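Long-range contacts in multi-copper Oxidase CueO (PDB 6EVG), which acts as a laccase-like, copper-dependent oxidase on lignin model compounds and lignosulfonate, probably passing the electrons on to molecular oxygen: residues L284-D289 and L296-F301; D338-E343 and G398-I403; G420-W425 and E471-F476. All coordinates share one frame; numbering follows the deposited sequence.

Contact 1. Residues L284-D289 and L296-F301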
loop_
_atom_site.group_PDB
_atom_site.type_symbol
_atom_site.label_atom_id
_atom_site.label_comp_id
_atom_site.label_asym_id
_atom_site.label_seq_id
_atom_site.Cartn_x
_atom_site.Cartn_y
_atom_site.Cartn_z
ATOM N N LEU A 284 12.877 -14.171 6.605
ATOM C CA LEU A 284 12.707 -12.799 6.099
ATOM C C LEU A 284 12.957 -11.852 7.241
ATOM O O LEU A 284 12.373 -12.002 8.322
ATOM C CB LEU A 284 11.278 -12.623 5.554
ATOM C CG LEU A 284 11.015 -11.338 4.799
ATOM C CD1 LEU A 284 11.711 -11.296 3.445
ATOM C CD2 LEU A 284 9.499 -11.130 4.599
ATOM N N LEU A 285 13.870 -10.907 7.007
ATOM C CA LEU A 285 14.350 -9.950 7.980
ATOM C C LEU A 285 14.124 -8.533 7.499
ATOM O O LEU A 285 14.059 -8.303 6.278
ATOM C CB LEU A 285 15.869 -10.084 8.216
ATOM C CG LEU A 285 16.334 -11.529 8.561
ATOM C CD1 LEU A 285 17.869 -11.519 8.700
ATOM C CD2 LEU A 285 15.747 -12.018 9.842
ATOM N N THR A 286 14.027 -7.564 8.416
ATOM C CA THR A 286 14.033 -6.153 8.042
ATOM C C THR A 286 14.988 -5.366 8.927
ATOM O O THR A 286 15.034 -5.589 10.138
ATOM C CB THR A 286 12.617 -5.503 8.188
ATOM O OG1 THR A 286 12.683 -4.121 7.762
ATOM C CG2 THR A 286 11.997 -5.656 9.558
ATOM N N TYR A 287 15.628 -4.349 8.363
ATOM C CA TYR A 287 16.279 -3.383 9.259
ATOM C C TYR A 287 15.196 -2.810 10.191
ATOM O O TYR A 287 14.047 -2.574 9.794
ATOM C CB TYR A 287 16.915 -2.219 8.519
ATOM C CG TYR A 287 18.185 -2.522 7.736
ATOM C CD1 TYR A 287 19.208 -3.290 8.254
ATOM C CD2 TYR A 287 18.408 -1.906 6.547
ATOM C CE1 TYR A 287 20.381 -3.482 7.592
ATOM C CE2 TYR A 287 19.615 -2.072 5.828
ATOM C CZ TYR A 287 20.592 -2.886 6.379
ATOM O OH TYR A 287 21.770 -3.062 5.693
ATOM N N GLY A 288 15.558 -2.554 11.456
ATOM C CA GLY A 288 14.610 -2.083 12.447
ATOM C C GLY A 288 14.357 -0.612 12.393
ATOM O O GLY A 288 13.487 -0.127 13.151
ATOM N N ASP A 289 15.118 0.118 11.589
ATOM C CA ASP A 289 14.917 1.584 11.443
ATOM C C ASP A 289 15.392 1.978 10.051
ATOM O O ASP A 289 15.653 1.093 9.235
ATOM C CB ASP A 289 15.618 2.310 12.572
ATOM C CG ASP A 289 17.108 2.060 12.570
ATOM O OD1 ASP A 289 17.683 1.937 11.476
ATOM O OD2 ASP A 289 17.728 1.982 13.656
ATOM N N LEU A 296 15.558 -7.295 12.282
ATOM C CA LEU A 296 14.487 -7.898 13.062
ATOM C C LEU A 296 13.829 -9.008 12.227
ATOM O O LEU A 296 13.687 -8.880 11.011
ATOM C CB LEU A 296 13.435 -6.844 13.420
ATOM C CG LEU A 296 13.924 -5.632 14.195
ATOM C CD1 LEU A 296 12.793 -4.634 14.383
ATOM C CD2 LEU A 296 14.528 -6.031 15.508
ATOM N N HIS A 297 13.398 -10.060 12.912
ATOM C CA HIS A 297 12.730 -11.186 12.269
ATOM C C HIS A 297 11.288 -10.802 11.851
ATOM O O HIS A 297 10.517 -10.269 12.667
ATOM C CB HIS A 297 12.657 -12.344 13.246
ATOM C CG HIS A 297 12.102 -13.593 12.668
ATOM N ND1 HIS A 297 12.836 -14.450 11.886
ATOM C CD2 HIS A 297 10.862 -14.130 12.774
ATOM C CE1 HIS A 297 12.046 -15.462 11.534
ATOM N NE2 HIS A 297 10.854 -15.299 12.068
ATOM N N LEU A 298 10.945 -11.110 10.605
ATOM C CA LEU A 298 9.568 -11.040 10.133
ATOM C C LEU A 298 8.872 -12.387 10.112
ATOM O O LEU A 298 7.789 -12.549 10.646
ATOM C CB LEU A 298 9.483 -10.380 8.753
ATOM C CG LEU A 298 9.649 -8.845 8.775
ATOM C CD1 LEU A 298 9.969 -8.326 7.395
ATOM C CD2 LEU A 298 8.325 -8.205 9.237
ATOM N N MET A 299 9.471 -13.376 9.412
ATOM C CA MET A 299 8.849 -14.670 9.234
ATOM C C MET A 299 9.872 -15.674 8.735
ATOM O O MET A 299 10.995 -15.271 8.370
ATOM C CB MET A 299 7.668 -14.591 8.246
ATOM C CG MET A 299 8.083 -14.214 6.850
ATOM S SD MET A 299 6.753 -14.280 5.641
ATOM C CE MET A 299 6.435 -16.011 5.553
ATOM N N ARG A 300 9.499 -16.940 8.748
ATOM C CA ARG A 300 10.362 -18.015 8.265
ATOM C C ARG A 300 9.727 -18.737 7.099
ATOM O O ARG A 300 8.526 -18.947 7.119
ATOM C CB ARG A 300 10.656 -18.981 9.426
ATOM C CG ARG A 300 11.642 -20.121 9.033
ATOM C CD ARG A 300 12.149 -20.809 10.264
ATOM N NE ARG A 300 13.196 -21.771 10.048
ATOM C CZ ARG A 300 14.515 -21.553 9.833
ATOM N NH1 ARG A 300 15.004 -20.352 9.615
ATOM N NH2 ARG A 300 15.353 -22.600 9.769
ATOM N N PHE A 301 10.541 -19.136 6.134
ATOM C CA PHE A 301 10.135 -20.011 5.032
ATOM C C PHE A 301 10.838 -21.357 5.227
ATOM O O PHE A 301 12.062 -21.414 5.414
ATOM C CB PHE A 301 10.588 -19.435 3.688
ATOM C CG PHE A 301 9.901 -18.178 3.324
ATOM C CD1 PHE A 301 8.665 -18.214 2.691
ATOM C CD2 PHE A 301 10.440 -16.950 3.588
ATOM C CE1 PHE A 301 8.031 -17.069 2.322
ATOM C CE2 PHE A 301 9.753 -15.758 3.244
ATOM C CZ PHE A 301 8.561 -15.849 2.597
#

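Contact 2. Residues D338-E343 and G398-I403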
loop_
_atom_site.group_PDB
_atom_site.type_symbol
_atom_site.label_atom_id
_atom_site.label_comp_id
_atom_site.label_asym_id
_atom_site.label_seq_id
_atom_site.Cartn_x
_atom_site.Cartn_y
_atom_site.Cartn_z
ATOM N N ASP A 338 5.901 19.399 4.535
ATOM C CA ASP A 338 6.190 20.350 5.574
ATOM C C ASP A 338 5.682 19.823 6.909
ATOM O O ASP A 338 4.470 19.869 7.210
ATOM C CB ASP A 338 5.545 21.696 5.216
ATOM C CG ASP A 338 6.046 22.822 6.090
ATOM O OD1 ASP A 338 6.699 22.606 7.121
ATOM O OD2 ASP A 338 5.787 23.995 5.681
ATOM N N GLU A 339 6.617 19.368 7.744
ATOM C CA GLU A 339 6.320 18.831 9.052
ATOM C C GLU A 339 6.028 19.947 10.073
ATOM O O GLU A 339 5.582 19.639 11.163
ATOM C CB GLU A 339 7.484 17.997 9.569
ATOM C CG GLU A 339 7.755 16.785 8.698
ATOM C CD GLU A 339 9.090 16.045 8.995
ATOM O OE1 GLU A 339 9.384 15.850 10.194
ATOM O OE2 GLU A 339 9.822 15.638 7.982
ATOM N N ARG A 340 6.282 21.215 9.740
ATOM C CA ARG A 340 6.044 22.356 10.624
ATOM C C ARG A 340 6.614 22.103 12.011
ATOM O O ARG A 340 5.982 22.320 13.026
ATOM C CB ARG A 340 4.544 22.720 10.691
ATOM C CG ARG A 340 3.999 23.117 9.311
ATOM C CD ARG A 340 2.528 23.536 9.356
ATOM N NE ARG A 340 2.279 24.744 10.119
ATOM C CZ ARG A 340 1.927 24.820 11.417
ATOM N NH1 ARG A 340 1.782 23.737 12.215
ATOM N NH2 ARG A 340 1.709 26.029 11.933
ATOM N N MET A 341 7.860 21.609 12.045
ATOM C CA MET A 341 8.416 21.171 13.291
ATOM C C MET A 341 8.550 22.278 14.293
ATOM O O MET A 341 8.288 22.042 15.445
ATOM C CB MET A 341 9.762 20.480 13.081
ATOM C CG MET A 341 10.247 19.772 14.339
ATOM S SD MET A 341 11.628 18.651 14.056
ATOM C CE MET A 341 10.856 17.394 13.045
ATOM N N ALA A 342 8.981 23.463 13.888
ATOM C CA ALA A 342 9.152 24.538 14.856
ATOM C C ALA A 342 7.835 24.868 15.531
ATOM O O ALA A 342 7.797 25.092 16.765
ATOM C CB ALA A 342 9.775 25.748 14.179
ATOM N N GLU A 343 6.733 24.831 14.766
ATOM C CA GLU A 343 5.437 25.186 15.367
ATOM C C GLU A 343 4.912 24.031 16.224
ATOM O O GLU A 343 4.373 24.240 17.291
ATOM C CB GLU A 343 4.493 25.625 14.235
ATOM C CG GLU A 343 4.863 26.992 13.583
ATOM C CD GLU A 343 4.807 28.320 14.463
ATOM O OE1 GLU A 343 4.070 28.412 15.485
ATOM O OE2 GLU A 343 5.489 29.353 14.122
ATOM N N GLY A 398 -3.952 19.950 17.918
ATOM C CA GLY A 398 -3.174 21.158 17.560
ATOM C C GLY A 398 -2.032 20.972 16.630
ATOM O O GLY A 398 -1.497 21.964 16.125
ATOM N N VAL A 399 -1.634 19.724 16.375
ATOM C CA VAL A 399 -0.541 19.483 15.459
ATOM C C VAL A 399 -1.047 19.702 14.049
ATOM O O VAL A 399 -2.147 19.222 13.691
ATOM C CB VAL A 399 -0.056 18.004 15.623
ATOM C CG1 VAL A 399 0.944 17.633 14.566
ATOM C CG2 VAL A 399 0.460 17.744 17.033
ATOM N N GLU A 400 -0.265 20.349 13.204
ATOM C CA GLU A 400 -0.605 20.580 11.814
ATOM C C GLU A 400 0.602 20.356 10.936
ATOM O O GLU A 400 1.728 20.720 11.313
ATOM C CB GLU A 400 -1.181 21.984 11.569
ATOM C CG GLU A 400 -2.433 22.371 12.391
ATOM C CD GLU A 400 -2.910 23.804 12.124
ATOM O OE1 GLU A 400 -2.219 24.593 11.467
ATOM O OE2 GLU A 400 -3.947 24.192 12.656
ATOM N N MET A 401 0.388 19.825 9.743
ATOM C CA MET A 401 1.406 19.671 8.712
ATOM C C MET A 401 0.764 20.004 7.380
ATOM O O MET A 401 -0.478 20.199 7.270
ATOM C CB MET A 401 1.949 18.232 8.725
ATOM C CG MET A 401 2.653 17.895 9.969
ATOM S SD MET A 401 3.371 16.234 9.888
ATOM C CE MET A 401 3.973 16.088 11.510
ATOM N N ALA A 402 1.543 20.026 6.333
ATOM C CA ALA A 402 1.054 20.384 5.004
ATOM C C ALA A 402 1.866 19.706 3.938
ATOM O O ALA A 402 3.072 19.436 4.102
ATOM C CB ALA A 402 1.106 21.899 4.764
ATOM N N ILE A 403 1.237 19.446 2.800
ATOM C CA ILE A 403 1.890 19.076 1.561
ATOM C C ILE A 403 1.786 20.149 0.467
ATOM O O ILE A 403 2.675 20.293 -0.376
ATOM C CB ILE A 403 1.445 17.671 1.028
ATOM C CG1 ILE A 403 2.402 17.112 -0.032
ATOM C CG2 ILE A 403 0.018 17.654 0.536
ATOM C CD1 ILE A 403 2.140 15.647 -0.338
HETATM O O HOH W 1 0.871 23.190 15.312
#

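Contact 3. Residues G420-W425 and E471-F476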
loop_
_atom_site.group_PDB
_atom_site.type_symbol
_atom_site.label_atom_id
_atom_site.label_comp_id
_atom_site.label_asym_id
_atom_site.label_seq_id
_atom_site.Cartn_x
_atom_site.Cartn_y
_atom_site.Cartn_z
ATOM N N GLY A 420 -6.137 13.777 -18.685
ATOM C CA GLY A 420 -5.283 13.059 -19.630
ATOM C C GLY A 420 -3.925 13.650 -19.827
ATOM O O GLY A 420 -3.144 13.073 -20.632
ATOM N N SER A 421 -3.608 14.752 -19.146
ATOM C CA SER A 421 -2.352 15.412 -19.303
ATOM C C SER A 421 -1.239 14.811 -18.487
ATOM O O SER A 421 -1.478 13.922 -17.635
ATOM C CB SER A 421 -2.487 16.896 -18.995
ATOM O OG SER A 421 -2.605 17.135 -17.608
ATOM N N TRP A 422 -0.010 15.213 -18.780
ATOM C CA TRP A 422 1.191 14.813 -18.067
ATOM C C TRP A 422 1.773 16.042 -17.381
ATOM O O TRP A 422 1.850 17.122 -18.002
ATOM C CB TRP A 422 2.221 14.304 -19.092
ATOM C CG TRP A 422 1.799 13.097 -19.840
ATOM C CD1 TRP A 422 1.105 13.067 -20.989
ATOM C CD2 TRP A 422 2.141 11.717 -19.510
ATOM N NE1 TRP A 422 0.964 11.771 -21.440
ATOM C CE2 TRP A 422 1.589 10.930 -20.549
ATOM C CE3 TRP A 422 2.848 11.114 -18.503
ATOM C CZ2 TRP A 422 1.717 9.534 -20.590
ATOM C CZ3 TRP A 422 3.035 9.737 -18.581
ATOM C CH2 TRP A 422 2.455 8.967 -19.602
ATOM N N GLU A 423 2.298 15.874 -16.177
ATOM C CA GLU A 423 2.989 16.920 -15.439
ATOM C C GLU A 423 4.231 16.328 -14.766
ATOM O O GLU A 423 4.234 15.129 -14.458
ATOM C CB GLU A 423 2.093 17.540 -14.368
ATOM C CG GLU A 423 0.801 18.141 -14.877
ATOM C CD GLU A 423 -0.011 18.865 -13.792
ATOM O OE1 GLU A 423 0.349 18.722 -12.591
ATOM O OE2 GLU A 423 -0.958 19.603 -14.133
ATOM N N ILE A 424 5.231 17.143 -14.523
ATOM C CA ILE A 424 6.380 16.752 -13.684
ATOM C C ILE A 424 6.235 17.404 -12.352
ATOM O O ILE A 424 6.041 18.627 -12.288
ATOM C CB ILE A 424 7.729 17.116 -14.363
ATOM C CG1 ILE A 424 7.832 16.310 -15.657
ATOM C CG2 ILE A 424 8.851 16.901 -13.407
ATOM C CD1 ILE A 424 8.936 16.691 -16.597
ATOM N N TRP A 425 6.315 16.615 -11.290
ATOM C CA TRP A 425 6.250 17.121 -9.928
ATOM C C TRP A 425 7.606 16.923 -9.239
ATOM O O TRP A 425 8.124 15.785 -9.189
ATOM C CB TRP A 425 5.182 16.412 -9.139
ATOM C CG TRP A 425 3.766 16.717 -9.546
ATOM C CD1 TRP A 425 3.301 17.247 -10.722
ATOM C CD2 TRP A 425 2.592 16.511 -8.737
ATOM N NE1 TRP A 425 1.950 17.451 -10.677
ATOM C CE2 TRP A 425 1.492 16.977 -9.485
ATOM C CE3 TRP A 425 2.388 15.965 -7.475
ATOM C CZ2 TRP A 425 0.189 16.974 -8.974
ATOM C CZ3 TRP A 425 1.094 15.958 -6.963
ATOM C CH2 TRP A 425 0.034 16.464 -7.688
ATOM N N GLU A 471 11.863 13.562 -8.518
ATOM C CA GLU A 471 11.069 14.087 -9.620
ATOM C C GLU A 471 10.231 12.972 -10.199
ATOM O O GLU A 471 10.756 11.873 -10.443
ATOM C CB GLU A 471 11.930 14.641 -10.787
ATOM C CG GLU A 471 12.874 15.765 -10.420
ATOM C CD GLU A 471 13.868 16.109 -11.494
ATOM O OE1 GLU A 471 13.554 15.934 -12.650
ATOM O OE2 GLU A 471 14.877 16.758 -11.155
ATOM N N ILE A 472 8.932 13.227 -10.383
ATOM C CA ILE A 472 8.014 12.203 -10.916
ATOM C C ILE A 472 7.261 12.764 -12.097
ATOM O O ILE A 472 6.993 13.971 -12.165
ATOM C CB ILE A 472 7.063 11.622 -9.849
ATOM C CG1 ILE A 472 6.092 12.701 -9.314
ATOM C CG2 ILE A 472 7.862 10.994 -8.720
ATOM C CD1 ILE A 472 4.989 12.140 -8.411
ATOM N N LEU A 473 6.903 11.889 -13.027
ATOM C CA LEU A 473 6.145 12.183 -14.241
ATOM C C LEU A 473 4.744 11.613 -14.016
ATOM O O LEU A 473 4.584 10.389 -13.984
ATOM C CB LEU A 473 6.833 11.636 -15.475
ATOM C CG LEU A 473 6.077 11.814 -16.793
ATOM C CD1 LEU A 473 5.945 13.322 -17.161
ATOM C CD2 LEU A 473 6.775 11.064 -17.914
ATOM N N VAL A 474 3.754 12.472 -13.823
ATOM C CA VAL A 474 2.369 12.066 -13.462
ATOM C C VAL A 474 1.472 12.117 -14.679
ATOM O O VAL A 474 1.512 13.102 -15.455
ATOM C CB VAL A 474 1.826 13.008 -12.379
ATOM C CG1 VAL A 474 0.478 12.509 -11.876
ATOM C CG2 VAL A 474 2.782 13.213 -11.226
ATOM N N HIS A 475 0.638 11.091 -14.832
ATOM C CA HIS A 475 -0.349 11.000 -15.869
ATOM C C HIS A 475 -1.746 11.044 -15.237
ATOM O O HIS A 475 -2.088 10.159 -14.450
ATOM C CB HIS A 475 -0.169 9.729 -16.693
ATOM C CG HIS A 475 -0.987 9.681 -17.934
ATOM N ND1 HIS A 475 -1.438 8.517 -18.459
ATOM C CD2 HIS A 475 -1.414 10.666 -18.760
ATOM C CE1 HIS A 475 -2.100 8.763 -19.574
ATOM N NE2 HIS A 475 -2.074 10.071 -19.797
ATOM N N PHE A 476 -2.534 12.063 -15.578
ATOM C CA PHE A 476 -3.849 12.313 -14.958
ATOM C C PHE A 476 -4.932 11.662 -15.783
ATOM O O PHE A 476 -5.732 12.331 -16.450
ATOM C CB PHE A 476 -4.070 13.803 -14.799
ATOM C CG PHE A 476 -3.175 14.401 -13.776
ATOM C CD1 PHE A 476 -3.503 14.342 -12.425
ATOM C CD2 PHE A 476 -1.965 14.989 -14.143
ATOM C CE1 PHE A 476 -2.669 14.882 -11.496
ATOM C CE2 PHE A 476 -1.159 15.511 -13.180
ATOM C CZ PHE A 476 -1.470 15.457 -11.861
#

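Contact 1. Residues L284-D289 and L296-F301
Leu-284 to Tyr-287 and Leu-296 to Phe-301 run antiparallel at 153°, their axes 4.7 Å apart at the closest. They form a hairpin in what is, by family, the middle cupredoxin domain. A classic beta bulge shifts the register by one residue: Leu-298 and Met-299 both face Leu-284. Leu-284 O takes a bond of 2.8 Å from Leu-298 N and a weak one from Met-299 N. Past the bulge, Thr-286 and Leu-296 exchange two backbone bonds.

The bulge turns Leu-298 toward the other strand. Its CD1 packs against Leu-284 CD2 at 4.0 Å, the two side chains crossing at a slant. Met-299 CG lies between its own backbone N and carbonyl carbon (chi1 64°), which sets it 3.8 Å from Leu-284 CB. The methionine chain then bends and lays CE over one face of Phe-301. Leu-284 CB meets that ring at its edge, 4.2 Å from CE2. At the turn end, Leu-296 CD1 rests 3.7 Å from Gly-288 CA.

Thr-286 is used from both branches. CG2 touches Leu-298 CD1 at 4.0 Å, while OG1 donates to Tyr-287 O at 2.9 Å and also bonds His-234 N on the neighbouring strand. A valine here would probably leave Tyr-287 O and His-234 N without this shared hydroxyl partner. Leu-203, on a strand of another sheet, touches Thr-286, Leu-296 and Leu-298. Across the pair, backbone bonds supply the polar links and the side chains meet by apolar contact; the bond of Thr-286 OG1 to His-234 N adds a polar link to the next strand.

Contact 2. Residues D338-E343 and G398-I403
Arg-340 and Glu-400 lie side by side and point the same way, just past a single antiparallel bridge between Asp-338 and Ala-402. The bridge joins the chain ahead of helix 341-348 to a loop of what is, by family, the copper-binding C-terminal cupredoxin domain. Its two bonds are Asp-338 N to Ala-402 O at 2.9 Å and Ala-402 N to Asp-338 O at 3.1 Å. Asp-338 also closes an Asx turn: OD1 accepts from Arg-340 N, which comes from above the carboxylate plane.

Arg-340 bends at its third torsion (chi3 65°), and this turns the guanidinium so that its edge meets Glu-400 O. The guanidinium and carboxylate planes are 45° apart. Glu-400 OE1 sits over one guanidinium face, 4.2 Å from Arg-340 NH1, so the charges are near but no N-H points at the oxygen.

Met-401 runs extended along the other segment, with CG 3.6 Å from Glu-339 O. Its side chain is about 6 Å from the bound copper. Glu-339 OE2 bonds His-434 NE2, on a copper ligand.

Arg-340 NH1 donates to Glu-400 O at 3.1 Å, and also to a water that donates to Gly-398 O.

Contact 3. Residues G420-W425 and E471-F476
Glu-423 OE1, packed 3.6 Å from Phe-476 CE2, is gripped by two donors. Trp-425 NE1 reaches it at 2.8 Å in a nearly straight bond (176°), in the indole plane and on the anti lone pair. Arg-333 NE completes a salt bridge to the same oxygen. This grip helps fix the rotation of the indole.

The side chains of Phe-476 and Trp-425 cross at about a right angle. Trp-425 CZ2 comes in at the edge of the phenyl ring, 3.7 Å from Phe-476 CZ. Val-474 spans the two rings with its branches: CG2 stands over the five-membered ring of Trp-425, 4.0 Å from its centroid, and CG1 lies over a face of Phe-476. Ile-472 CG1 adds a contact of 3.8 Å to Trp-425 CB.

These residues line the inner side of a beta sandwich, the cupredoxin fold, in the C-terminal domain. Strands 422-428 and 469-475 are neighbours in the middle of one sheet, and Trp-425 touches Phe-436, Ile-438 and Phe-488 of the other.

The opposite side of the strand pair carries Trp-422, Ile-424, Leu-473 and His-475. His-475 has CG anti to the backbone N (chi1 -169°), which carries its imidazole over the indole of Trp-422, where it lies nearly flat. The result is an offset stack, with centroids 4.0 Å apart for the six-membered ring and planes at 12°. The CB of His-475 also stands over that ring as a CH-pi contact. Leu-473 CG lies beside Trp-422 CE3, and its CD1 reaches Ile-424 CG1.

His-475 NE2 makes a weak, bent bond of 3.3 Å to Gly-420 O. Gly-420 N gives the shortest bond across the pair, 2.7 Å to Phe-476 O.

Overall arrangement
Contacts 1 and 3 both pair antiparallel neighbours within a sheet, but on opposite sides of the chain's centre. Contact 1 closes a local hairpin, is partly buried and packs mostly aliphatic side chains. Contact 3 joins strands far apart in sequence, is more fully buried and relies on aromatic rings. Contact 2 has one bridge between a helix's lead-in and a loop and is also partly buried. It leans more on polar and charged groups, and it is the contact beside the bound copper. Contacts 2 and 3 come within about 7 Å at their nearest atoms without touching. Contact 1 stays about 15 Å from contact 2 and about 22 Å from contact 3, again between nearest atoms.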